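Local structure of iron-sulfur cluster assembly scaffold protein NifU (Fervidobacterium islandicum, 6A6F) at residues A[55-60]-A[71-76]. The protein probably serves as a scaffold or sulfur-transfer partner in iron-sulfur cluster assembly by the SUF system. Sequence-based numbering, arbitrary orientation.
Sequences VKFEGH and VMIEQI
Ile73, near the end of helix 63-76, pushes all three of its outer carbons against strand 55-58, and Val55 takes most of them. Ile73 CG1 lies 3.9 Å from Val55 CG1. Ile73 CG2 comes to 3.5 Å from Val55 O. With CG1 anti to its own carbonyl carbon (chi1 -70°) and the chain then extended, Ile73 sends CD1 along the strand to Phe57, whose CD1 it meets at 3.8 Å. The two side chains cross at about a right angle, and the methyl approaches the ring obliquely. Phe57 holds CG between its backbone N and carbonyl carbon (chi1 79°), a rotamer that turns the ring in beside the helix, where Thr69 and Asn70 also touch it. The second methyl of Val55, CG2, reaches the next helical turn, 4.3 Å from CD1 of Ile76. No hydrogen bond joins the segments; the side chains meet by apolar packing, with Ile73 CG2 also resting against Val55 O. An alanine in place of Ile73 would probably leave Val55 CG1 and Phe57 CD1 without the isoleucine carbons that pack on them and open a gap between helix and sheet. Leu43 and Phe45 of strand 39-48 and Phe19 extend the apolar layer, and Leu131 of helix 118-135 backs Ile76. Strand 55-58 and helical segment 71-76 run nearly antiparallel (166°), their axes 8.8 Å apart. This is alpha/beta layer packing in a SufE/NifU-type domain: alternate residues of an outer strand of the three-stranded antiparallel sheet face the helix that follows it, in the buried core away from the zinc site.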
loop_
_atom_site.group_PDB
_atom_site.type_symbol
_atom_site.label_atom_id
_atom_site.label_comp_id
_atom_site.label_asym_id
_atom_site.label_seq_id
_atom_site.Cartn_x
_atom_site.Cartn_y
_atom_site.Cartn_z
ATOM N N VAL A 55 7.697 -14.798 -11.720
ATOM C CA VAL A 55 6.793 -13.697 -11.829
ATOM C C VAL A 55 7.185 -12.646 -10.732
ATOM O O VAL A 55 7.399 -12.983 -9.595
ATOM C CB VAL A 55 5.326 -14.126 -11.652
ATOM C CG1 VAL A 55 4.411 -13.008 -12.058
ATOM C CG2 VAL A 55 4.971 -15.343 -12.504
ATOM N N LYS A 56 7.259 -11.400 -11.131
ATOM C CA LYS A 56 7.402 -10.278 -10.236
ATOM C C LYS A 56 6.348 -9.187 -10.607
ATOM O O LYS A 56 5.767 -9.189 -11.696
ATOM C CB LYS A 56 8.802 -9.716 -10.330
ATOM C CG LYS A 56 9.857 -10.611 -9.761
ATOM C CD LYS A 56 11.158 -9.812 -9.533
ATOM C CE LYS A 56 12.225 -10.765 -9.046
ATOM N NZ LYS A 56 11.725 -11.506 -7.868
ATOM N N PHE A 57 6.096 -8.263 -9.689
ATOM C CA PHE A 57 5.249 -7.139 -9.989
ATOM C C PHE A 57 5.840 -5.811 -9.528
ATOM O O PHE A 57 6.522 -5.721 -8.474
ATOM C CB PHE A 57 3.876 -7.342 -9.386
ATOM C CG PHE A 57 3.789 -7.046 -7.940
ATOM C CD1 PHE A 57 4.240 -7.959 -7.004
ATOM C CD2 PHE A 57 3.280 -5.848 -7.499
ATOM C CE1 PHE A 57 4.202 -7.641 -5.654
ATOM C CE2 PHE A 57 3.227 -5.545 -6.147
ATOM C CZ PHE A 57 3.671 -6.443 -5.233
ATOM N N GLU A 58 5.525 -4.797 -10.304
ATOM C CA GLU A 58 5.737 -3.425 -9.892
ATOM C C GLU A 58 4.396 -2.705 -9.777
ATOM O O GLU A 58 3.356 -3.228 -10.135
ATOM C CB GLU A 58 6.714 -2.709 -10.848
ATOM C CG GLU A 58 8.133 -2.707 -10.327
ATOM C CD GLU A 58 8.304 -1.879 -9.026
ATOM O OE1 GLU A 58 7.425 -1.048 -8.645
ATOM O OE2 GLU A 58 9.345 -2.064 -8.380
ATOM N N GLY A 59 4.456 -1.468 -9.292
ATOM C CA GLY A 59 3.290 -0.675 -9.021
ATOM C C GLY A 59 2.911 -0.825 -7.558
ATOM O O GLY A 59 3.637 -1.431 -6.773
ATOM N N HIS A 60 1.770 -0.242 -7.193
ATOM C CA HIS A 60 1.279 -0.367 -5.851
ATOM C C HIS A 60 -0.188 -0.092 -5.844
ATOM O O HIS A 60 -0.767 0.402 -6.812
ATOM C CB HIS A 60 2.029 0.569 -4.898
ATOM C CG HIS A 60 1.670 2.007 -5.069
ATOM N ND1 HIS A 60 2.155 2.765 -6.112
ATOM C CD2 HIS A 60 0.831 2.816 -4.373
ATOM C CE1 HIS A 60 1.663 3.984 -6.031
ATOM N NE2 HIS A 60 0.852 4.047 -4.988
ATOM N N VAL A 71 -0.416 -13.456 -3.432
ATOM C CA VAL A 71 -0.914 -14.824 -3.269
ATOM C C VAL A 71 -0.973 -15.455 -4.670
ATOM O O VAL A 71 -0.576 -16.597 -4.837
ATOM C CB VAL A 71 -2.236 -14.892 -2.525
ATOM C CG1 VAL A 71 -2.802 -16.277 -2.551
ATOM C CG2 VAL A 71 -2.044 -14.433 -1.072
ATOM N N MET A 72 -1.382 -14.686 -5.657
ATOM C CA MET A 72 -1.415 -15.180 -7.034
ATOM C C MET A 72 -0.031 -15.667 -7.483
ATOM O O MET A 72 0.098 -16.804 -8.023
ATOM C CB MET A 72 -1.923 -14.132 -7.997
ATOM C CG MET A 72 -2.004 -14.561 -9.431
ATOM S SD MET A 72 -2.374 -13.234 -10.578
ATOM C CE MET A 72 -0.791 -12.394 -10.764
ATOM N N ILE A 73 0.977 -14.812 -7.292
ATOM C CA ILE A 73 2.320 -15.124 -7.758
ATOM C C ILE A 73 2.808 -16.372 -7.083
ATOM O O ILE A 73 3.331 -17.271 -7.716
ATOM C CB ILE A 73 3.301 -13.923 -7.540
ATOM C CG1 ILE A 73 2.880 -12.829 -8.522
ATOM C CG2 ILE A 73 4.769 -14.355 -7.726
ATOM C CD1 ILE A 73 3.562 -11.499 -8.288
ATOM N N GLU A 74 2.650 -16.418 -5.776
ATOM C CA GLU A 74 3.120 -17.559 -4.994
ATOM C C GLU A 74 2.469 -18.853 -5.505
ATOM O O GLU A 74 3.077 -19.925 -5.492
ATOM C CB GLU A 74 2.794 -17.311 -3.526
ATOM C CG GLU A 74 3.069 -18.446 -2.591
ATOM C CD GLU A 74 2.471 -18.152 -1.220
ATOM O OE1 GLU A 74 1.253 -18.440 -1.036
ATOM O OE2 GLU A 74 3.208 -17.595 -0.376
ATOM N N GLN A 75 1.214 -18.769 -5.914
ATOM C CA GLN A 75 0.520 -19.961 -6.328
ATOM C C GLN A 75 0.804 -20.336 -7.801
ATOM O O GLN A 75 0.718 -21.512 -8.134
ATOM C CB GLN A 75 -0.976 -19.834 -6.066
ATOM C CG GLN A 75 -1.337 -19.782 -4.582
ATOM C CD GLN A 75 -0.844 -21.012 -3.839
ATOM O OE1 GLN A 75 -0.080 -20.923 -2.874
ATOM N NE2 GLN A 75 -1.190 -22.157 -4.348
ATOM N N ILE A 76 1.101 -19.378 -8.677
ATOM C CA ILE A 76 1.251 -19.714 -10.089
ATOM C C ILE A 76 2.642 -20.064 -10.530
ATOM O O ILE A 76 2.800 -20.664 -11.602
ATOM C CB ILE A 76 0.689 -18.685 -11.068
ATOM C CG1 ILE A 76 1.441 -17.336 -11.035
ATOM C CG2 ILE A 76 -0.805 -18.512 -10.853
ATOM C CD1 ILE A 76 0.817 -16.241 -11.899
#